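Local coordinates for protein pyruvate carboxylase n-terminal domain (PDB 1ULZ) that is the biotin carboxylase subunit of a bacterial pyruvate carboxylase, with an ATP-grasp fold, at residues 151-156 against 169-174; 200-205 against 274-279. The protein carries 1 engineered substitution. One frame throughout, in Å; residues are numbered along the deposited sequence.

Contact 1: residues 151-156 against 169-174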
loop_
_atom_site.group_PDB
_atom_site.type_symbol
_atom_site.label_atom_id
_atom_site.label_comp_id
_atom_site.label_asym_id
_atom_site.label_seq_id
_atom_site.Cartn_x
_atom_site.Cartn_y
_atom_site.Cartn_z
ATOM N N GLY A 151 2.774 44.121 -12.703
ATOM C CA GLY A 151 3.004 43.418 -13.952
ATOM C C GLY A 151 1.759 42.926 -14.658
ATOM O O GLY A 151 0.835 42.427 -14.015
ATOM N N TYR A 152 1.737 43.068 -15.984
ATOM C CA TYR A 152 0.612 42.624 -16.809
ATOM C C TYR A 152 0.704 41.127 -17.096
ATOM O O TYR A 152 1.793 40.552 -17.099
ATOM C CB TYR A 152 0.589 43.367 -18.150
ATOM C CG TYR A 152 0.083 44.788 -18.077
ATOM C CD1 TYR A 152 0.937 45.837 -17.758
ATOM C CD2 TYR A 152 -1.250 45.082 -18.331
ATOM C CE1 TYR A 152 0.476 47.138 -17.696
ATOM C CE2 TYR A 152 -1.722 46.381 -18.269
ATOM C CZ TYR A 152 -0.855 47.405 -17.952
ATOM O OH TYR A 152 -1.316 48.699 -17.885
ATOM N N PRO A 153 -0.438 40.482 -17.380
ATOM C CA PRO A 153 -1.773 41.083 -17.443
ATOM C C PRO A 153 -2.403 41.369 -16.084
ATOM O O PRO A 153 -1.983 40.827 -15.065
ATOM C CB PRO A 153 -2.570 40.051 -18.234
ATOM C CG PRO A 153 -1.952 38.752 -17.777
ATOM C CD PRO A 153 -0.476 39.073 -17.822
ATOM N N VAL A 154 -3.424 42.219 -16.085
ATOM C CA VAL A 154 -4.136 42.570 -14.865
ATOM C C VAL A 154 -5.645 42.478 -15.096
ATOM O O VAL A 154 -6.100 42.383 -16.238
ATOM C CB VAL A 154 -3.780 44.002 -14.397
ATOM C CG1 VAL A 154 -2.290 44.090 -14.093
ATOM C CG2 VAL A 154 -4.170 45.019 -15.467
ATOM N N LEU A 155 -6.413 42.504 -14.013
ATOM C CA LEU A 155 -7.865 42.412 -14.088
ATOM C C LEU A 155 -8.528 43.669 -13.526
ATOM O O LEU A 155 -8.142 44.161 -12.469
ATOM C CB LEU A 155 -8.370 41.206 -13.281
ATOM C CG LEU A 155 -7.757 39.823 -13.489
ATOM C CD1 LEU A 155 -8.364 38.863 -12.467
ATOM C CD2 LEU A 155 -8.014 39.330 -14.908
ATOM N N LEU A 156 -9.532 44.173 -14.234
ATOM C CA LEU A 156 -10.272 45.352 -13.796
ATOM C C LEU A 156 -11.720 44.916 -13.602
ATOM O O LEU A 156 -12.271 44.227 -14.458
ATOM C CB LEU A 156 -10.198 46.444 -14.863
ATOM C CG LEU A 156 -10.913 47.765 -14.580
ATOM C CD1 LEU A 156 -10.263 48.458 -13.395
ATOM C CD2 LEU A 156 -10.848 48.655 -15.824
ATOM N N ILE A 169 -10.090 41.635 -18.673
ATOM C CA ILE A 169 -8.665 41.348 -18.759
ATOM C C ILE A 169 -7.954 42.449 -19.546
ATOM O O ILE A 169 -8.386 42.823 -20.634
ATOM C CB ILE A 169 -8.416 39.999 -19.461
ATOM C CG1 ILE A 169 -9.109 38.876 -18.691
ATOM C CG2 ILE A 169 -6.934 39.719 -19.541
ATOM C CD1 ILE A 169 -8.979 37.519 -19.367
ATOM N N CYS A 170 -6.877 42.975 -18.975
ATOM C CA CYS A 170 -6.083 44.026 -19.611
ATOM C C CYS A 170 -4.671 43.452 -19.792
ATOM O O CYS A 170 -3.972 43.198 -18.811
ATOM C CB CYS A 170 -6.029 45.269 -18.714
ATOM S SG CYS A 170 -7.623 45.795 -18.014
ATOM N N ARG A 171 -4.252 43.258 -21.039
ATOM C CA ARG A 171 -2.940 42.677 -21.320
ATOM C C ARG A 171 -1.795 43.668 -21.543
ATOM O O ARG A 171 -0.637 43.272 -21.657
ATOM C CB ARG A 171 -3.055 41.721 -22.510
ATOM C CG ARG A 171 -3.964 40.524 -22.214
ATOM C CD ARG A 171 -3.960 39.480 -23.328
ATOM N NE ARG A 171 -4.864 38.369 -23.020
ATOM C CZ ARG A 171 -4.597 37.400 -22.146
ATOM N NH1 ARG A 171 -3.444 37.386 -21.482
ATOM N NH2 ARG A 171 -5.491 36.443 -21.927
ATOM N N ASN A 172 -2.130 44.950 -21.607
ATOM C CA ASN A 172 -1.148 46.017 -21.787
ATOM C C ASN A 172 -1.838 47.317 -21.382
ATOM O O ASN A 172 -3.053 47.330 -21.184
ATOM C CB ASN A 172 -0.666 46.079 -23.245
ATOM C CG ASN A 172 -1.807 46.184 -24.232
ATOM O OD1 ASN A 172 -2.586 47.135 -24.200
ATOM N ND2 ASN A 172 -1.913 45.198 -25.117
ATOM N N GLU A 173 -1.081 48.405 -21.258
ATOM C CA GLU A 173 -1.666 49.676 -20.836
ATOM C C GLU A 173 -2.794 50.202 -21.718
ATOM O O GLU A 173 -3.730 50.829 -21.225
ATOM C CB GLU A 173 -0.592 50.757 -20.712
ATOM C CG GLU A 173 -1.081 51.981 -19.943
ATOM C CD GLU A 173 -0.026 53.062 -19.815
ATOM O OE1 GLU A 173 0.160 53.842 -20.780
ATOM O OE2 GLU A 173 0.627 53.125 -18.754
ATOM N N GLU A 174 -2.715 49.964 -23.019
ATOM C CA GLU A 174 -3.776 50.444 -23.896
ATOM C C GLU A 174 -5.106 49.786 -23.534
ATOM O O GLU A 174 -6.138 50.459 -23.441
ATOM C CB GLU A 174 -3.450 50.160 -25.359
ATOM C CG GLU A 174 -4.512 50.711 -26.290
ATOM C CD GLU A 174 -4.711 52.214 -26.099
ATOM O OE1 GLU A 174 -3.717 52.963 -26.247
ATOM O OE2 GLU A 174 -5.852 52.646 -25.801
HETATM O O HOH W 1 0.385 50.776 -17.168
#

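Contact 2: residues 200-205 against 274-279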
loop_
_atom_site.group_PDB
_atom_site.type_symbol
_atom_site.label_atom_id
_atom_site.label_comp_id
_atom_site.label_asym_id
_atom_site.label_seq_id
_atom_site.Cartn_x
_atom_site.Cartn_y
_atom_site.Cartn_z
ATOM N N LYS A 200 -3.859 41.487 -10.066
ATOM C CA LYS A 200 -2.948 40.834 -10.992
ATOM C C LYS A 200 -3.676 39.603 -11.532
ATOM O O LYS A 200 -4.354 38.906 -10.775
ATOM C CB LYS A 200 -1.679 40.402 -10.263
ATOM C CG LYS A 200 -0.541 39.992 -11.177
ATOM C CD LYS A 200 0.623 39.447 -10.351
ATOM C CE LYS A 200 1.908 39.414 -11.153
ATOM N NZ LYS A 200 1.793 38.570 -12.366
ATOM N N PHE A 201 -3.553 39.351 -12.835
ATOM C CA PHE A 201 -4.196 38.202 -13.472
ATOM C C PHE A 201 -3.228 37.024 -13.486
ATOM O O PHE A 201 -2.193 37.080 -14.153
ATOM C CB PHE A 201 -4.583 38.536 -14.923
ATOM C CG PHE A 201 -5.294 37.408 -15.651
ATOM C CD1 PHE A 201 -5.307 37.363 -17.039
ATOM C CD2 PHE A 201 -5.978 36.426 -14.954
ATOM C CE1 PHE A 201 -5.988 36.365 -17.716
ATOM C CE2 PHE A 201 -6.666 35.419 -15.625
ATOM C CZ PHE A 201 -6.672 35.390 -17.011
ATOM N N ILE A 202 -3.562 35.967 -12.749
ATOM C CA ILE A 202 -2.723 34.763 -12.709
ATOM C C ILE A 202 -3.368 33.803 -13.696
ATOM O O ILE A 202 -4.281 33.055 -13.347
ATOM C CB ILE A 202 -2.712 34.115 -11.308
ATOM C CG1 ILE A 202 -2.394 35.174 -10.251
ATOM C CG2 ILE A 202 -1.656 33.018 -11.255
ATOM C CD1 ILE A 202 -1.071 35.883 -10.482
ATOM N N GLU A 203 -2.884 33.837 -14.931
ATOM C CA GLU A 203 -3.434 33.031 -16.018
ATOM C C GLU A 203 -2.955 31.580 -16.104
ATOM O O GLU A 203 -1.769 31.293 -15.912
ATOM C CB GLU A 203 -3.160 33.761 -17.337
ATOM C CG GLU A 203 -3.718 33.098 -18.566
ATOM C CD GLU A 203 -3.794 34.055 -19.738
ATOM O OE1 GLU A 203 -2.878 34.901 -19.880
ATOM O OE2 GLU A 203 -4.771 33.952 -20.517
ATOM N N ASN A 204 -3.879 30.674 -16.433
ATOM C CA ASN A 204 -3.552 29.248 -16.527
ATOM C C ASN A 204 -2.882 28.873 -15.210
ATOM O O ASN A 204 -1.759 28.366 -15.196
ATOM C CB ASN A 204 -2.567 28.991 -17.672
ATOM C CG ASN A 204 -3.128 29.375 -19.037
ATOM O OD1 ASN A 204 -2.377 29.500 -20.008
ATOM N ND2 ASN A 204 -4.447 29.553 -19.120
ATOM N N PRO A 205 -3.556 29.132 -14.082
ATOM C CA PRO A 205 -2.968 28.810 -12.780
ATOM C C PRO A 205 -2.976 27.343 -12.383
ATOM O O PRO A 205 -3.792 26.549 -12.856
ATOM C CB PRO A 205 -3.803 29.645 -11.818
ATOM C CG PRO A 205 -5.173 29.560 -12.447
ATOM C CD PRO A 205 -4.868 29.785 -13.920
ATOM N N GLU A 274 -4.241 26.638 0.788
ATOM C CA GLU A 274 -4.345 26.567 -0.663
ATOM C C GLU A 274 -3.820 27.824 -1.358
ATOM O O GLU A 274 -4.114 28.944 -0.941
ATOM C CB GLU A 274 -5.806 26.291 -1.060
ATOM C CG GLU A 274 -6.312 24.941 -0.518
ATOM C CD GLU A 274 -7.675 24.515 -1.058
ATOM O OE1 GLU A 274 -8.027 23.324 -0.878
ATOM O OE2 GLU A 274 -8.395 25.352 -1.649
ATOM N N PHE A 275 -3.017 27.616 -2.401
ATOM C CA PHE A 275 -2.427 28.697 -3.195
ATOM C C PHE A 275 -2.710 28.454 -4.677
ATOM O O PHE A 275 -3.203 27.397 -5.070
ATOM C CB PHE A 275 -0.893 28.735 -3.077
ATOM C CG PHE A 275 -0.363 28.962 -1.688
ATOM C CD1 PHE A 275 -0.303 27.928 -0.771
ATOM C CD2 PHE A 275 0.123 30.207 -1.318
ATOM C CE1 PHE A 275 0.237 28.132 0.491
ATOM C CE2 PHE A 275 0.662 30.416 -0.060
ATOM C CZ PHE A 275 0.719 29.378 0.846
ATOM N N ILE A 276 -2.389 29.453 -5.493
ATOM C CA ILE A 276 -2.496 29.335 -6.938
ATOM C C ILE A 276 -1.088 29.677 -7.385
ATOM O O ILE A 276 -0.472 30.599 -6.853
ATOM C CB ILE A 276 -3.497 30.325 -7.566
ATOM C CG1 ILE A 276 -3.188 31.752 -7.127
ATOM C CG2 ILE A 276 -4.907 29.937 -7.190
ATOM C CD1 ILE A 276 -4.155 32.757 -7.690
ATOM N N ALA A 277 -0.556 28.918 -8.331
ATOM C CA ALA A 277 0.799 29.173 -8.800
ATOM C C ALA A 277 0.768 29.650 -10.235
ATOM O O ALA A 277 -0.085 29.223 -11.015
ATOM C CB ALA A 277 1.637 27.909 -8.692
ATOM N N ASP A 278 1.691 30.540 -10.584
ATOM C CA ASP A 278 1.744 31.032 -11.951
ATOM C C ASP A 278 2.738 30.167 -12.710
ATOM O O ASP A 278 3.353 29.263 -12.133
ATOM C CB ASP A 278 2.164 32.512 -12.001
ATOM C CG ASP A 278 3.560 32.752 -11.457
ATOM O OD1 ASP A 278 4.402 31.836 -11.526
ATOM O OD2 ASP A 278 3.829 33.875 -10.977
ATOM N N GLN A 279 2.892 30.447 -14.001
ATOM C CA GLN A 279 3.794 29.684 -14.856
ATOM C C GLN A 279 5.234 29.640 -14.366
ATOM O O GLN A 279 5.986 28.743 -14.735
ATOM C CB GLN A 279 3.768 30.247 -16.285
ATOM C CG GLN A 279 2.424 30.093 -16.987
ATOM C CD GLN A 279 2.460 30.582 -18.427
ATOM O OE1 GLN A 279 1.416 30.809 -19.046
ATOM N NE2 GLN A 279 3.666 30.741 -18.969
#

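Contact 1: residues 151-156 against 169-174
The backbone oxygen of Cys170 accepts a nearly straight hydrogen bond from Val154 N (2.9 Å, 168° at the hydrogen) and also meets Pro153 CA and the Tyr152 ring, whose CD2 lies 3.3 Å from Cys170 O with the oxygen at the edge and in the ring plane. Cys170 N returns an equally short bond to Val154 O, completing an antiparallel hydrogen-bonded pair. On that pair's face Val154 CG2 rests on Cys170 CB at 3.7 Å, while Leu156 CB reaches Cys170 SG. The next pair, Leu155 and Ile169, is non-hydrogen-bonded; its side chains run side by side on the other face, touching through CD2 and CG1.

Just before strand 154-158 the peptide preceding Pro153 is cis, and the Tyr152 ring lies against the backbone from Cys170 to Glu173 (chi1 -76°), with Asn172 CA 3.5 Å above one face, offset toward the rim. The phenol donates to a water (Tyr152 OH to water O, 2.8 Å) that in turn donates to Glu173 OE2, also salt-bridged to Arg148.

Asn172 N-caps helix 173-189 through OD1 on Glu175 N. The hairpin of strands 154-158 and 168-170, with its glycine-rich connection, belongs to the small lid-like subdomain of the ATP-grasp fold; strand 196-200 pairs with the other edge of 154-158, helix 173-189 packs on the Val154-Cys170 side, and helix 140-150 meets Tyr152 through Ala147.

Contact 2: residues 200-205 against 274-279
Ile202 and Ile276 cross obliquely, Ile202 CG1 meeting Ile276 CD1, the tip of the facing side chain, at 3.9 Å. Ile276 CG1 lies between its backbone N and carbonyl carbon (chi1 53°), and the extended continuation carries CD1 to this meeting point. The other branch of Ile202 points elsewhere: CG2, anti to the backbone N, lands on Asp278 CB at 3.9 Å, so that one isoleucine spans both residues flanking Ala277. Tyr284 of strand 283-289 packs against Ile202 as well.

Pro205 packs on the same strand end. Its ring carbon CB faces Ile276 CB at 4.3 Å, and its CA approaches Ala277 O at 3.4 Å in a bent CA-H...O contact (129° at the hydrogen). The methyl of Ala277 points away from 200-205 and packs on Ile208 and Leu283 of the two flanking strands. Farther out, the amides of Asn204 and Gln279 run side by side with planes 8° apart, yet Asn204 OD1 and Gln279 OE1 stay 4.1 Å from each other.

Loop 200-205, leading from the small ATP-grasp subdomain into the large sheet, is thus packed on the end of strand 269-277. With the Asp278 carboxylate engaged by Glu280 N, Asn282 N and Tyr284 OH, the two segments are joined by apolar packing and one C-H...O contact, and Lys200 NZ, 5.3 Å from Asp278 OD2, could add at most a long-range attraction.

Overall arrangement
From the N terminus, the chain leaves helix 140-150 and contact 1 closes a short hairpin, 12 residues lying between its segments. Helix 173-189 follows, and strand 196-200 returns to complete a small three-stranded antiparallel sheet. The loop 200-205 then leads to strand 206-214 of the large sheet, and contact 2 closes over 68 residues where strand 269-277, the neighbour of 206-214, ends. The two come in series, neither nested nor crossing; the centres of contact 1 and contact 2 are about 15 Å apart. Phe201 packs on Leu155 and Ile169, and Arg171 NH2 forms a salt bridge to Glu203 OE2 (3.0 Å), so the same loop ties the small ATP-grasp subdomain to the main body.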